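Local atomic coordinates of beta-N-acetylhexosaminidase (Bacteroides fragilis, PDB entry 4PYS), a protein that probably hydrolyses terminal beta-linked N-acetylhexosamine residues from glycans, as a glycoside hydrolase of family 20. Residues A[133-138]-A[431-436]; A[389-394]-A[451-456]. All coordinates share one frame; numbering follows the deposited sequence.

Contact 1: A[133-138]-A[431-436]; sequences RSFMLD and MSSALW
Met136, a selenomethionine, lays its terminal methyl on the indole of Trp436: CE stands 3.4 Å from the centroid of the six-membered ring of Trp436 and 10° off the ring normal, a CH-pi contact made squarely over the face. SE of Met136 follows over the same face as a Met-aromatic contact. The chain bends at chi3 (82°), which places the methyl over the ring. Asp138 comes to the same indole at its edge, OD2 near the ring plane and 3.7 Å from CE3 of Trp436, the carboxylate turned 72° from the ring; OD1 takes the backbone N-H of Gly140 while OD2 forms a salt bridge with Arg141. Trp436 is partly exposed and lies beside a bound glycerol, so this end is the more open, although the Met136-Trp436 contact is itself tight. Behind it, 133-138 and 431-435 pair in parallel, their axes 4.6 Å apart at closest approach. The two strands close the (beta/alpha)8-type barrel of the family 20 catalytic domain, joining its first strand to its last. The region from Ser134 to Leu435, by contrast, is buried and held by successive backbone bonds. Ser134 O accepts two bonds from Ser433: backbone N at 2.9 Å, and OG, also at 2.9 Å, in the carbonyl plane on a lone pair. The same OG meets the edge of the Phe135 ring, 3.5 Å from CD1. Farther along this face, CZ of Phe135 packs against CB of Leu435 at 3.8 Å, while helices 146-158 and 453-462 also contact the Phe135 side chain.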
ATOM      1  N   ARG A 133       1.433   0.173   7.385  1.00 17.44           N
ATOM      2  CA  ARG A 133       2.631   0.156   6.531  1.00 17.04           C
ATOM      3  C   ARG A 133       2.163  -0.185   5.123  1.00 16.41           C
ATOM      4  O   ARG A 133       1.872  -1.353   4.838  1.00 17.74           O
ATOM      5  CB  ARG A 133       3.629  -0.906   7.047  1.00 14.85           C
ATOM      6  CG  ARG A 133       4.016  -0.684   8.535  1.00 13.07           C
ATOM      7  CD  ARG A 133       5.015  -1.719   9.085  1.00 15.56           C
ATOM      8  NE  ARG A 133       4.552  -3.083   8.830  1.00 16.48           N
ATOM      9  CZ  ARG A 133       3.589  -3.705   9.510  1.00 17.66           C
ATOM     10  NH1 ARG A 133       2.948  -3.102  10.521  1.00 17.05           N
ATOM     11  NH2 ARG A 133       3.256  -4.953   9.168  1.00 15.80           N
ATOM     12  N   SER A 134       2.055   0.816   4.240  1.00 16.78           N
ATOM     13  CA  SER A 134       1.408   0.560   2.937  1.00 15.41           C
ATOM     14  C   SER A 134       2.215   1.017   1.737  1.00 16.03           C
ATOM     15  O   SER A 134       3.078   1.896   1.839  1.00 18.81           O
ATOM     16  CB  SER A 134       0.023   1.220   2.845  1.00 18.87           C
ATOM     17  OG  SER A 134       0.143   2.633   2.859  1.00 20.87           O
ATOM     18  N   PHE A 135       1.905   0.400   0.596  1.00 18.56           N
ATOM     19  CA  PHE A 135       2.427   0.833  -0.694  1.00 17.48           C
ATOM     20  C   PHE A 135       1.218   1.034  -1.586  1.00 17.59           C
ATOM     21  O   PHE A 135       0.332   0.184  -1.617  1.00 16.15           O
ATOM     22  CB  PHE A 135       3.313  -0.242  -1.319  1.00 18.55           C
ATOM     23  CG  PHE A 135       3.704   0.061  -2.741  1.00 16.13           C
ATOM     24  CD1 PHE A 135       4.582   1.099  -3.014  1.00 18.68           C
ATOM     25  CD2 PHE A 135       3.189  -0.681  -3.798  1.00 19.35           C
ATOM     26  CE1 PHE A 135       4.966   1.392  -4.322  1.00 21.94           C
ATOM     27  CE2 PHE A 135       3.563  -0.388  -5.125  1.00 21.40           C
ATOM     28  CZ  PHE A 135       4.443   0.652  -5.379  1.00 21.59           C
HETATM   29  N   MSE A 136       1.183   2.161  -2.290  1.00 18.22           N
HETATM   30  CA  MSE A 136       0.096   2.455  -3.225  1.00 20.46           C
HETATM   31  C   MSE A 136       0.566   2.407  -4.669  1.00 21.00           C
HETATM   32  O   MSE A 136       1.615   2.964  -5.007  1.00 19.18           O
HETATM   33  CB  MSE A 136      -0.460   3.855  -2.967  1.00 18.16           C
HETATM   34  CG  MSE A 136      -1.737   4.126  -3.782  1.00 22.06           C
HETATM   35 SE   MSE A 136      -1.954   5.999  -4.239  0.67 22.71          SE
HETATM   36  CE  MSE A 136      -0.801   6.032  -5.795  1.00 22.63           C
ATOM     37  N   LEU A 137      -0.218   1.764  -5.536  1.00 18.78           N
ATOM     38  CA  LEU A 137       0.073   1.783  -6.971  1.00 20.90           C
ATOM     39  C   LEU A 137      -1.083   2.448  -7.693  1.00 22.86           C
ATOM     40  O   LEU A 137      -2.248   2.148  -7.416  1.00 20.03           O
ATOM     41  CB  LEU A 137       0.288   0.363  -7.512  1.00 21.03           C
ATOM     42  CG  LEU A 137       0.636   0.277  -9.007  1.00 25.73           C
ATOM     43  CD1 LEU A 137       1.932   1.007  -9.315  1.00 24.64           C
ATOM     44  CD2 LEU A 137       0.726  -1.175  -9.439  1.00 26.91           C
ATOM     45  N   ASP A 138      -0.746   3.364  -8.595  1.00 23.01           N
ATOM     46  CA  ASP A 138      -1.719   4.078  -9.417  1.00 26.24           C
ATOM     47  C   ASP A 138      -2.055   3.212 -10.623  1.00 27.41           C
ATOM     48  O   ASP A 138      -1.300   3.173 -11.600  1.00 24.53           O
ATOM     49  CB  ASP A 138      -1.097   5.409  -9.861  1.00 21.02           C
ATOM     50  CG  ASP A 138      -2.002   6.249 -10.750  1.00 25.41           C
ATOM     51  OD1 ASP A 138      -3.144   5.849 -11.108  1.00 25.99           O
ATOM     52  OD2 ASP A 138      -1.537   7.346 -11.108  1.00 26.92           O
HETATM   53  N   MSE A 431       2.717   4.881   8.111  1.00 19.34           N
HETATM   54  CA  MSE A 431       3.279   5.532   6.944  1.00 16.69           C
HETATM   55  C   MSE A 431       2.828   4.862   5.667  1.00 20.96           C
HETATM   56  O   MSE A 431       2.543   3.655   5.650  1.00 17.70           O
HETATM   57  CB  MSE A 431       4.808   5.441   7.001  1.00 17.27           C
HETATM   58  CG  MSE A 431       5.416   6.073   8.230  1.00 17.91           C
HETATM   59 SE   MSE A 431       7.354   5.773   8.196  0.66 20.52          SE
HETATM   60  CE  MSE A 431       7.746   6.574   6.473  1.00 19.17           C
ATOM     61  N   SER A 432       2.792   5.638   4.587  1.00 15.16           N
ATOM     62  CA  SER A 432       2.543   5.064   3.267  1.00 17.18           C
ATOM     63  C   SER A 432       3.669   5.423   2.314  1.00 19.35           C
ATOM     64  O   SER A 432       4.464   6.329   2.587  1.00 21.35           O
ATOM     65  CB  SER A 432       1.209   5.541   2.687  1.00 22.91           C
ATOM     66  OG  SER A 432       1.162   6.946   2.582  1.00 28.53           O
ATOM     67  N   SER A 433       3.733   4.690   1.209  1.00 17.39           N
ATOM     68  CA  SER A 433       4.657   4.974   0.121  1.00 17.58           C
ATOM     69  C   SER A 433       3.792   4.886  -1.127  1.00 20.82           C
ATOM     70  O   SER A 433       2.777   4.179  -1.125  1.00 20.55           O
ATOM     71  CB  SER A 433       5.751   3.922   0.071  1.00 17.34           C
ATOM     72  OG  SER A 433       5.207   2.613   0.058  1.00 18.33           O
ATOM     73  N   ALA A 434       4.161   5.606  -2.183  1.00 19.80           N
ATOM     74  CA  ALA A 434       3.296   5.638  -3.357  1.00 22.82           C
ATOM     75  C   ALA A 434       4.057   5.671  -4.662  1.00 22.26           C
ATOM     76  O   ALA A 434       5.152   6.241  -4.760  1.00 20.28           O
ATOM     77  CB  ALA A 434       2.352   6.827  -3.294  1.00 22.77           C
ATOM     78  N   LEU A 435       3.445   5.079  -5.678  1.00 19.18           N
ATOM     79  CA  LEU A 435       3.979   5.176  -7.026  1.00 19.20           C
ATOM     80  C   LEU A 435       2.855   5.641  -7.941  1.00 19.92           C
ATOM     81  O   LEU A 435       2.039   4.829  -8.394  1.00 21.36           O
ATOM     82  CB  LEU A 435       4.525   3.814  -7.474  1.00 18.28           C
ATOM     83  CG  LEU A 435       5.376   3.749  -8.758  1.00 22.70           C
ATOM     84  CD1 LEU A 435       4.595   3.978 -10.051  1.00 21.57           C
ATOM     85  CD2 LEU A 435       6.535   4.737  -8.681  1.00 25.41           C
ATOM     86  N   TRP A 436       2.802   6.946  -8.198  1.00 19.60           N
ATOM     87  CA  TRP A 436       1.818   7.517  -9.110  1.00 23.24           C
ATOM     88  C   TRP A 436       2.334   7.360 -10.529  1.00 24.65           C
ATOM     89  O   TRP A 436       3.526   7.501 -10.777  1.00 24.74           O
ATOM     90  CB  TRP A 436       1.609   9.006  -8.812  1.00 21.80           C
ATOM     91  CG  TRP A 436       1.024   9.233  -7.460  1.00 24.12           C
ATOM     92  CD1 TRP A 436       1.700   9.489  -6.299  1.00 24.40           C
ATOM     93  CD2 TRP A 436      -0.368   9.202  -7.116  1.00 23.87           C
ATOM     94  NE1 TRP A 436       0.809   9.623  -5.254  1.00 22.92           N
ATOM     95  CE2 TRP A 436      -0.465   9.450  -5.730  1.00 23.32           C
ATOM     96  CE3 TRP A 436      -1.540   8.988  -7.847  1.00 25.05           C
ATOM     97  CZ2 TRP A 436      -1.691   9.488  -5.061  1.00 24.79           C
ATOM     98  CZ3 TRP A 436      -2.759   9.033  -7.181  1.00 32.84           C
ATOM     99  CH2 TRP A 436      -2.822   9.278  -5.800  1.00 29.02           C
TER

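Contact 2: A[389-394]-A[451-456]; sequences TYLNFP and FPRILA
With CG opposite the carbonyl carbon (chi1 -68°) and a single bend at chi3 (-57°), the side chain of Arg453 runs from the segment 451-456 to the loop 389-394, and its guanidinium meets that loop end-on. NH1 and NH2 of Arg453 both bond to Phe393 O, each at 2.8 Å. The acceptor lies nearly in the guanidinium plane in both bonds, while the two nitrogens reach it from opposite faces of the carbonyl plane. Both bonds are bent, with an N-H...O angle of 145° at NH1, as expected when one oxygen sits in the fork between two donors. Leu391 O is also close, 2.9 Å from NH2 of Arg453. On the apolar side Leu391 and Arg453 lie antiparallel alongside each other, CD2 of Leu391 being 3.7 Å from CB of Arg453. CD1 of Leu391 meets CD1 of Ile454 at 3.9 Å, the isoleucine side chain standing nearly perpendicular to that of the leucine. Arg449 O takes a further bond from NH2, and Phe407 makes a cation-pi contact with the arginine. The gripped carbonyl belongs to the last residue of a type I beta turn, Tyr390 to Phe393, which Phe393 N closes on Tyr390 O, in a loop of the TIM-barrel-like catalytic domain.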
ATOM      1  N   THR A 389       7.884  10.280   0.277  1.00 19.88           N
ATOM      2  CA  THR A 389       7.316   8.956   0.087  1.00 17.30           C
ATOM      3  C   THR A 389       6.752   8.756  -1.310  1.00 18.19           C
ATOM      4  O   THR A 389       6.298   7.654  -1.628  1.00 17.72           O
ATOM      5  CB  THR A 389       6.196   8.627   1.116  1.00 19.21           C
ATOM      6  OG1 THR A 389       4.973   9.306   0.764  1.00 20.15           O
ATOM      7  CG2 THR A 389       6.625   9.010   2.539  1.00 20.22           C
ATOM      8  N   TYR A 390       6.758   9.807  -2.141  1.00 19.28           N
ATOM      9  CA  TYR A 390       6.276   9.683  -3.519  1.00 20.79           C
ATOM     10  C   TYR A 390       7.385   9.204  -4.448  1.00 21.35           C
ATOM     11  O   TYR A 390       8.169  10.000  -4.973  1.00 20.78           O
ATOM     12  CB  TYR A 390       5.691  10.999  -4.037  1.00 20.14           C
ATOM     13  CG  TYR A 390       4.256  11.224  -3.596  1.00 19.21           C
ATOM     14  CD1 TYR A 390       3.730  10.563  -2.486  1.00 22.22           C
ATOM     15  CD2 TYR A 390       3.427  12.089  -4.303  1.00 24.09           C
ATOM     16  CE1 TYR A 390       2.393  10.773  -2.088  1.00 25.08           C
ATOM     17  CE2 TYR A 390       2.111  12.300  -3.917  1.00 26.04           C
ATOM     18  CZ  TYR A 390       1.602  11.646  -2.816  1.00 26.72           C
ATOM     19  OH  TYR A 390       0.273  11.868  -2.465  1.00 25.91           O
ATOM     20  N   LEU A 391       7.439   7.893  -4.647  1.00 18.61           N
ATOM     21  CA  LEU A 391       8.513   7.272  -5.421  1.00 18.30           C
ATOM     22  C   LEU A 391       8.433   7.585  -6.906  1.00 21.75           C
ATOM     23  O   LEU A 391       9.376   7.311  -7.656  1.00 21.79           O
ATOM     24  CB  LEU A 391       8.498   5.755  -5.177  1.00 19.57           C
ATOM     25  CG  LEU A 391       8.705   5.400  -3.707  1.00 21.14           C
ATOM     26  CD1 LEU A 391       8.269   3.959  -3.438  1.00 23.60           C
ATOM     27  CD2 LEU A 391      10.162   5.604  -3.325  1.00 24.89           C
ATOM     28  N   ASN A 392       7.308   8.152  -7.349  1.00 19.30           N
ATOM     29  CA  ASN A 392       7.238   8.657  -8.715  1.00 21.13           C
ATOM     30  C   ASN A 392       8.122   9.890  -8.934  1.00 23.09           C
ATOM     31  O   ASN A 392       8.441  10.237 -10.077  1.00 25.81           O
ATOM     32  CB  ASN A 392       5.782   8.956  -9.121  1.00 23.77           C
ATOM     33  CG  ASN A 392       5.046   9.756  -8.074  1.00 23.96           C
ATOM     34  OD1 ASN A 392       4.833   9.281  -6.953  1.00 24.12           O
ATOM     35  ND2 ASN A 392       4.635  10.974  -8.431  1.00 24.81           N
ATOM     36  N   PHE A 393       8.521  10.565  -7.858  1.00 23.30           N
ATOM     37  CA  PHE A 393       9.465  11.674  -8.011  1.00 21.11           C
ATOM     38  C   PHE A 393      10.790  11.020  -8.384  1.00 21.41           C
ATOM     39  O   PHE A 393      11.291  10.171  -7.640  1.00 25.26           O
ATOM     40  CB  PHE A 393       9.662  12.444  -6.697  1.00 20.71           C
ATOM     41  CG  PHE A 393       8.494  13.322  -6.302  1.00 23.55           C
ATOM     42  CD1 PHE A 393       7.237  13.152  -6.873  1.00 23.39           C
ATOM     43  CD2 PHE A 393       8.665  14.317  -5.344  1.00 26.36           C
ATOM     44  CE1 PHE A 393       6.159  13.971  -6.494  1.00 26.86           C
ATOM     45  CE2 PHE A 393       7.603  15.139  -4.960  1.00 24.11           C
ATOM     46  CZ  PHE A 393       6.346  14.965  -5.539  1.00 25.75           C
ATOM     47  N   PRO A 394      11.353  11.390  -9.535  1.00 23.34           N
ATOM     48  CA  PRO A 394      12.621  10.781  -9.956  1.00 28.11           C
ATOM     49  C   PRO A 394      13.793  11.408  -9.205  1.00 30.72           C
ATOM     50  O   PRO A 394      13.569  12.317  -8.415  1.00 27.46           O
ATOM     51  CB  PRO A 394      12.687  11.119 -11.446  1.00 28.83           C
ATOM     52  CG  PRO A 394      11.901  12.406 -11.581  1.00 31.88           C
ATOM     53  CD  PRO A 394      10.797  12.307 -10.551  1.00 22.41           C
ATOM     54  N   PHE A 451      12.754   1.136  -6.445  1.00 20.25           N
ATOM     55  CA  PHE A 451      13.988   0.683  -5.772  1.00 19.42           C
ATOM     56  C   PHE A 451      15.177   1.553  -6.129  1.00 18.30           C
ATOM     57  O   PHE A 451      15.362   1.887  -7.294  1.00 19.54           O
ATOM     58  CB  PHE A 451      14.309  -0.755  -6.195  1.00 19.62           C
ATOM     59  CG  PHE A 451      13.367  -1.769  -5.614  1.00 25.16           C
ATOM     60  CD1 PHE A 451      12.194  -2.098  -6.275  1.00 31.86           C
ATOM     61  CD2 PHE A 451      13.648  -2.370  -4.394  1.00 27.77           C
ATOM     62  CE1 PHE A 451      11.312  -3.023  -5.729  1.00 26.87           C
ATOM     63  CE2 PHE A 451      12.775  -3.296  -3.843  1.00 31.18           C
ATOM     64  CZ  PHE A 451      11.611  -3.616  -4.520  1.00 22.96           C
ATOM     65  N   PRO A 452      16.054   1.844  -5.149  1.00 17.95           N
ATOM     66  CA  PRO A 452      16.066   1.325  -3.780  1.00 16.02           C
ATOM     67  C   PRO A 452      15.339   2.188  -2.760  1.00 18.36           C
ATOM     68  O   PRO A 452      15.351   1.828  -1.601  1.00 16.56           O
ATOM     69  CB  PRO A 452      17.566   1.334  -3.426  1.00 20.75           C
ATOM     70  CG  PRO A 452      18.092   2.517  -4.189  1.00 19.84           C
ATOM     71  CD  PRO A 452      17.316   2.533  -5.496  1.00 20.19           C
ATOM     72  N   ARG A 453      14.733   3.301  -3.148  1.00 18.91           N
ATOM     73  CA  ARG A 453      14.194   4.192  -2.120  1.00 18.72           C
ATOM     74  C   ARG A 453      13.085   3.573  -1.270  1.00 19.67           C
ATOM     75  O   ARG A 453      12.915   3.933  -0.103  1.00 16.66           O
ATOM     76  CB  ARG A 453      13.767   5.527  -2.724  1.00 20.22           C
ATOM     77  CG  ARG A 453      14.961   6.353  -3.231  1.00 19.41           C
ATOM     78  CD  ARG A 453      14.512   7.593  -4.010  1.00 21.57           C
ATOM     79  NE  ARG A 453      13.658   7.207  -5.134  1.00 19.78           N
ATOM     80  CZ  ARG A 453      12.923   8.050  -5.848  1.00 21.41           C
ATOM     81  NH1 ARG A 453      12.936   9.350  -5.577  1.00 21.51           N
ATOM     82  NH2 ARG A 453      12.163   7.585  -6.838  1.00 19.23           N
ATOM     83  N   ILE A 454      12.343   2.622  -1.821  1.00 15.75           N
ATOM     84  CA  ILE A 454      11.316   1.958  -0.993  1.00 15.35           C
ATOM     85  C   ILE A 454      11.921   1.207   0.202  1.00 18.92           C
ATOM     86  O   ILE A 454      11.256   0.975   1.214  1.00 18.46           O
ATOM     87  CB  ILE A 454      10.423   1.005  -1.827  1.00 16.77           C
ATOM     88  CG1 ILE A 454       9.156   0.657  -1.030  1.00 21.52           C
ATOM     89  CG2 ILE A 454      11.189  -0.253  -2.244  1.00 18.08           C
ATOM     90  CD1 ILE A 454       7.948   0.456  -1.868  1.00 26.08           C
ATOM     91  N   LEU A 455      13.195   0.837   0.105  1.00 15.92           N
ATOM     92  CA  LEU A 455      13.801   0.107   1.205  1.00 15.00           C
ATOM     93  C   LEU A 455      13.956   1.017   2.415  1.00 17.78           C
ATOM     94  O   LEU A 455      13.885   0.561   3.554  1.00 16.19           O
ATOM     95  CB  LEU A 455      15.175  -0.444   0.788  1.00 15.54           C
ATOM     96  CG  LEU A 455      15.147  -1.489  -0.324  1.00 19.83           C
ATOM     97  CD1 LEU A 455      16.567  -1.880  -0.718  1.00 19.85           C
ATOM     98  CD2 LEU A 455      14.389  -2.715   0.144  1.00 23.35           C
ATOM     99  N   ALA A 456      14.189   2.301   2.169  1.00 15.49           N
ATOM    100  CA  ALA A 456      14.322   3.248   3.274  1.00 16.14           C
ATOM    101  C   ALA A 456      12.962   3.462   3.918  1.00 16.76           C
ATOM    102  O   ALA A 456      12.851   3.560   5.138  1.00 16.74           O
ATOM    103  CB  ALA A 456      14.900   4.561   2.785  1.00 19.40           C
TER

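How the contacts relate
Strand 431-435 joins the two contacts, whose centres lie 10 Å apart: in contact 1 it pairs with 133-138, and on its other side it meets the loop 389-394 of contact 2. Ala434 is the shared anchor point, with probable hydrogen bonds from Leu391 N to Ala434 O (2.8 Å) and from Ala434 N to Thr389 O (3.0 Å). Helix 453-462 also spans both, since Ile454 touches Leu391, Phe135 and Ser433. The rings of Tyr390 and Trp436 meet at about 50°. Glycerol, probably from the crystallisation liquor, bonds to Tyr390 OH and Asn392 ND2 and also lies about 3 Å from the Trp436 side chain, consistent with a pocket at the strands' C-terminal ends, where TIM-barrel active sites lie.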